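SnoaL-like domain protein (Mycobacterium hassiacum, PDB 6P44) probably catalyses the isomerisation of ketosteroids as a steroid Delta-isomerase of the SnoaL-like family, here captured with the phenol 3,4-dinitrophenol in its pocket. Local coordinates at residues V11-Y14 with L15-V18; T3-D6 with N7-V11. The protein carries 1 engineered substitution. All coordinates share one frame; numbering follows the deposited sequence. Where two conformers were deposited one is given.

How the contacts relate
From the N terminus, contact 2 comes first: it begins at Thr3, just before helix 4-20, and follows the opening turns as far as Val11. Contact 1 takes up the chain at that shared residue and carries it through Val18. Neither closes a loop, and they neither nest nor cross; both are local i to i+4 contacts, consecutive along helix 4-20 and its N-cap, with centres about 11 Å apart. Their inner faces rest on strands 64-73, 76-85 and 92-102, with Val11 touching all three. Contact 2 caps the outer end of the helix, whereas contact 1 lies nearer the centre of the chain and adds helix 23-29 and the ligand pocket.

Contact 1 (V11-Y14 with L15-V18); sequences VHRY and LEFV. With DNX (3,4-dinitrophenol), chain H.
Tyr14, with Val18 lying over one face of its ring, ends in a very short hydrogen bond: its OH lies 2.5 Å from O1 of DNX, the 3,4-dinitrophenol. O1 sits at the ring edge, near the ring plane. Val18 CG2, 4.0 Å from the centroid of the Tyr14 ring and 17° off its normal, makes a CH-pi contact over the face. Leu15 meets the same ring near its other end, CD2 to Tyr14 CD2 at 3.8 Å. With CG anti to the backbone N (chi1 172°), Tyr14 sends its ring past both aliphatic side chains to the ligand.

One turn apart, backbone bonds join the segments. Val18 N donates to Tyr14 O at 2.9 Å, so the residue covering the ring is also tied to the tyrosine's own carbonyl. Phe17 N donates to Arg13 O, again at 2.9 Å, and that oxygen lies 3.0 Å above the plane of the Phe17 ring, offset toward its rim. Phe17 holds CG beside its own N (chi1 -57°), which brings the ring over the carbonyl. On the outer side, Glu16 OE2 makes a salt bridge with Lys20 NZ.

Beyond the segments, Leu15 packs on Trp81 and Val18 on Leu83, both of strand 76-85, while Tyr55 OH makes a second hydrogen bond to Tyr14 OH. A tyrosine OH shared between Tyr55 OH and the ligand's O1 is consistent with the oxyanion hole of ketosteroid isomerases, to which helix 4-20 contributes Tyr14 as it packs against the curved sheet of the NTF2-like fold.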
loop_
_atom_site.group_PDB
_atom_site.type_symbol
_atom_site.label_atom_id
_atom_site.label_comp_id
_atom_site.label_asym_id
_atom_site.label_seq_id
_atom_site.Cartn_x
_atom_site.Cartn_y
_atom_site.Cartn_z
ATOM N N VAL B 11 10.533 1.383 -10.113
ATOM C CA VAL B 11 9.121 1.116 -10.366
ATOM C C VAL B 11 8.771 1.406 -11.818
ATOM O O VAL B 11 8.046 0.640 -12.459
ATOM C CB VAL B 11 8.213 1.878 -9.385
ATOM C CG1 VAL B 11 6.762 1.764 -9.818
ATOM C CG2 VAL B 11 8.390 1.331 -7.967
ATOM N N HIS B 12 9.254 2.525 -12.358
ATOM C CA HIS B 12 8.947 2.818 -13.754
ATOM C C HIS B 12 9.527 1.762 -14.693
ATOM O O HIS B 12 8.889 1.403 -15.690
ATOM C CB HIS B 12 9.405 4.222 -14.119
ATOM C CG HIS B 12 8.459 5.283 -13.668
ATOM N ND1 HIS B 12 7.466 5.790 -14.476
ATOM C CD2 HIS B 12 8.356 5.942 -12.490
ATOM C CE1 HIS B 12 6.792 6.712 -13.815
ATOM N NE2 HIS B 12 7.310 6.823 -12.607
ATOM N N ARG B 13 10.691 1.210 -14.383
ATOM C CA ARG B 13 11.198 0.177 -15.275
ATOM C C ARG B 13 10.430 -1.125 -15.110
ATOM O O ARG B 13 10.246 -1.861 -16.088
ATOM C CB ARG B 13 12.684 -0.015 -15.067
ATOM C CG ARG B 13 13.452 1.196 -15.504
ATOM C CD ARG B 13 14.897 0.861 -15.670
ATOM N NE ARG B 13 15.431 0.174 -14.497
ATOM C CZ ARG B 13 15.711 0.767 -13.343
ATOM N NH1 ARG B 13 15.504 2.066 -13.192
ATOM N NH2 ARG B 13 16.190 0.056 -12.330
ATOM N N TYR B 14 9.958 -1.418 -13.896
ATOM C CA TYR B 14 9.066 -2.552 -13.710
ATOM C C TYR B 14 7.847 -2.416 -14.606
ATOM O O TYR B 14 7.477 -3.350 -15.324
ATOM C CB TYR B 14 8.661 -2.615 -12.231
ATOM C CG TYR B 14 7.594 -3.626 -11.939
ATOM C CD1 TYR B 14 7.889 -4.970 -11.922
ATOM C CD2 TYR B 14 6.286 -3.242 -11.688
ATOM C CE1 TYR B 14 6.924 -5.912 -11.670
ATOM C CE2 TYR B 14 5.302 -4.186 -11.427
ATOM C CZ TYR B 14 5.634 -5.525 -11.409
ATOM O OH TYR B 14 4.685 -6.498 -11.160
ATOM N N LEU B 15 7.215 -1.239 -14.587
ATOM C CA LEU B 15 6.010 -1.037 -15.388
ATOM C C LEU B 15 6.320 -1.086 -16.878
ATOM O O LEU B 15 5.481 -1.533 -17.665
ATOM C CB LEU B 15 5.293 0.256 -14.963
ATOM C CG LEU B 15 4.728 0.196 -13.525
ATOM C CD1 LEU B 15 4.099 1.524 -13.070
ATOM C CD2 LEU B 15 3.720 -0.953 -13.343
ATOM N N GLU B 16 7.502 -0.617 -17.283
ATOM C CA GLU B 16 7.930 -0.767 -18.672
ATOM C C GLU B 16 7.996 -2.234 -19.069
ATOM O O GLU B 16 7.466 -2.635 -20.113
ATOM C CB GLU B 16 9.300 -0.116 -18.855
ATOM C CG GLU B 16 9.917 -0.372 -20.205
ATOM C CD GLU B 16 11.348 0.073 -20.265
ATOM O OE1 GLU B 16 11.756 0.848 -19.372
ATOM O OE2 GLU B 16 12.058 -0.359 -21.201
ATOM N N PHE B 17 8.657 -3.053 -18.249
ATOM C CA PHE B 17 8.826 -4.462 -18.582
ATOM C C PHE B 17 7.502 -5.214 -18.525
ATOM O O PHE B 17 7.303 -6.170 -19.281
ATOM C CB PHE B 17 9.845 -5.099 -17.636
ATOM C CG PHE B 17 11.192 -4.436 -17.642
ATOM C CD1 PHE B 17 11.715 -3.897 -18.800
ATOM C CD2 PHE B 17 11.942 -4.370 -16.479
ATOM C CE1 PHE B 17 12.973 -3.290 -18.795
ATOM C CE2 PHE B 17 13.187 -3.779 -16.468
ATOM C CZ PHE B 17 13.698 -3.239 -17.627
ATOM N N VAL B 18 6.594 -4.819 -17.630
ATOM C CA VAL B 18 5.239 -5.372 -17.655
ATOM C C VAL B 18 4.556 -5.043 -18.981
ATOM O O VAL B 18 3.982 -5.917 -19.642
ATOM C CB VAL B 18 4.425 -4.861 -16.453
ATOM C CG1 VAL B 18 2.929 -5.170 -16.622
ATOM C CG2 VAL B 18 4.932 -5.464 -15.147
HETATM C C1 DNX H . 1.398 -6.509 -10.986
HETATM C C2 DNX H . 1.638 -7.258 -12.128
HETATM C C3 DNX H . 0.613 -8.008 -12.660
HETATM N N3 DNX H . 0.928 -8.800 -13.849
HETATM C C4 DNX H . -0.647 -8.010 -12.080
HETATM N N4 DNX H . -1.752 -8.805 -12.611
HETATM C C5 DNX H . -0.885 -7.252 -10.949
HETATM C C6 DNX H . 0.140 -6.503 -10.398
HETATM O O1 DNX H . 2.414 -5.777 -10.455
HETATM O O31 DNX H . 1.381 -9.921 -13.692
HETATM O O32 DNX H . 0.750 -8.294 -14.948
HETATM O O41 DNX H . -2.520 -9.326 -11.819
HETATM O O42 DNX H . -1.866 -8.899 -13.824
#

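Contact 2 (T3-D6 with N7-V11); sequences TPQD and NANTV
A water oxygen is gripped from both segments: it donates to Asp6 OD1 at 2.7 Å and accepts a longer bond from Asn9 ND2, at 3.2 Å. A second water takes up the other end of the same amide, giving a hydrogen to Asn9 OD1 at 2.8 Å while accepting from Gln5 NE2. The modelled orientation of the Asn9 amide lets OD1 receive from one water and ND2 give to the other. Gln5 and Asn9 run side by side and point the same way, but their amide planes are 62° apart, and a water links their amide ends. They also meet directly: Asn9 N donates to Gln5 O at 2.9 Å, and that oxygen lies over the flat of the Asn9 amide. With CG anti to N (chi1 177°) and the chain extended beyond it, Gln5 runs alongside Asn9 and brings NE2 to the water.

At the foot of the helix, Thr3 and Asp6 form a capping box. Asp6 N donates to Thr3 OG1 at 3.0 Å, and Thr3 N returns the bond to Asp6 OD2 at 3.0 Å with an almost straight N-H...O angle of 177°. The donor approaches on the anti side of the carboxylate, out of its plane. Asp6 thus divides its two oxygens, OD2 to the cap and OD1 to the water bridge, and its negative charge at the N-terminal end of the helix would probably sit well with the helix dipole.

The first turns then close by backbone bonds, among them Ala8 N to Pro4 O at 2.8 Å. Thr3 O lies over the flat face of the Asn7 amide, 3.2 Å from Asn7 CG, while Asn7 OD1 hydrogen-bonds to Ser2 OG. On the inner face, Asn7 and Thr10 rest on Phe102 of strand 92-102, and Ala8 touches Leu70 of strand 64-73.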
loop_
_atom_site.group_PDB
_atom_site.type_symbol
_atom_site.label_atom_id
_atom_site.label_comp_id
_atom_site.label_asym_id
_atom_site.label_seq_id
_atom_site.Cartn_x
_atom_site.Cartn_y
_atom_site.Cartn_z
ATOM N N THR B 3 18.164 5.476 -3.102
ATOM C CA THR B 3 17.348 6.609 -2.702
ATOM C C THR B 3 15.905 6.427 -3.138
ATOM O O THR B 3 15.599 5.620 -4.022
ATOM C CB THR B 3 17.879 7.876 -3.348
ATOM O OG1 THR B 3 17.693 7.784 -4.761
ATOM C CG2 THR B 3 19.354 8.082 -3.048
ATOM N N PRO B 4 14.991 7.205 -2.565
ATOM C CA PRO B 4 13.614 7.196 -3.075
ATOM C C PRO B 4 13.524 7.468 -4.574
ATOM O O PRO B 4 12.747 6.798 -5.280
ATOM C CB PRO B 4 12.926 8.251 -2.197
ATOM C CG PRO B 4 13.682 8.216 -0.915
ATOM C CD PRO B 4 15.107 7.989 -1.325
ATOM N N GLN B 5 14.330 8.404 -5.094
ATOM C CA GLN B 5 14.326 8.634 -6.536
ATOM C C GLN B 5 14.732 7.378 -7.299
ATOM O O GLN B 5 14.106 7.028 -8.309
ATOM C CB GLN B 5 15.256 9.797 -6.897
ATOM C CG GLN B 5 15.333 10.032 -8.390
ATOM C CD GLN B 5 16.337 11.077 -8.756
ATOM O OE1 GLN B 5 17.156 11.499 -7.940
ATOM N NE2 GLN B 5 16.294 11.497 -10.003
ATOM N N ASP B 6 15.795 6.698 -6.846
ATOM C CA ASP B 6 16.203 5.446 -7.478
ATOM C C ASP B 6 15.046 4.458 -7.474
ATOM O O ASP B 6 14.799 3.760 -8.467
ATOM C CB ASP B 6 17.351 4.777 -6.696
ATOM C CG ASP B 6 18.686 5.489 -6.810
ATOM O OD1 ASP B 6 18.991 6.080 -7.867
ATOM O OD2 ASP B 6 19.470 5.384 -5.832
ATOM N N ASN B 7 14.345 4.365 -6.347
ATOM C CA ASN B 7 13.290 3.370 -6.223
ATOM C C ASN B 7 12.107 3.706 -7.119
ATOM O O ASN B 7 11.493 2.808 -7.707
ATOM C CB ASN B 7 12.876 3.228 -4.772
ATOM C CG ASN B 7 14.011 2.788 -3.889
ATOM O OD1 ASN B 7 14.997 2.189 -4.345
ATOM N ND2 ASN B 7 13.861 3.041 -2.608
ATOM N N ALA B 8 11.776 4.993 -7.240
ATOM C CA ALA B 8 10.753 5.407 -8.186
ATOM C C ALA B 8 11.156 5.037 -9.603
ATOM O O ALA B 8 10.336 4.535 -10.389
ATOM C CB ALA B 8 10.509 6.906 -8.054
ATOM N N ASN B 9 12.411 5.279 -9.949
ATOM C CA ASN B 9 12.901 4.890 -11.263
ATOM C C ASN B 9 12.741 3.393 -11.478
ATOM O O ASN B 9 12.383 2.949 -12.573
ATOM C CB ASN B 9 14.374 5.264 -11.408
ATOM C CG ASN B 9 14.599 6.766 -11.547
ATOM O OD1 ASN B 9 13.674 7.535 -11.822
ATOM N ND2 ASN B 9 15.840 7.190 -11.355
ATOM N N THR B 10 13.050 2.599 -10.456
ATOM C CA THR B 10 12.919 1.155 -10.601
ATOM C C THR B 10 11.471 0.746 -10.821
ATOM O O THR B 10 11.200 -0.145 -11.633
ATOM C CB THR B 10 13.534 0.462 -9.389
ATOM O OG1 THR B 10 14.925 0.827 -9.326
ATOM C CG2 THR B 10 13.366 -1.065 -9.463
ATOM N N VAL B 11 10.533 1.383 -10.113
ATOM C CA VAL B 11 9.121 1.116 -10.366
ATOM C C VAL B 11 8.771 1.406 -11.818
ATOM O O VAL B 11 8.046 0.640 -12.459
ATOM C CB VAL B 11 8.213 1.878 -9.385
ATOM C CG1 VAL B 11 6.762 1.764 -9.818
ATOM C CG2 VAL B 11 8.390 1.331 -7.967
HETATM O O HOH W 1 14.057 10.252 -11.629
HETATM O O HOH W 2 18.034 5.198 -10.277
#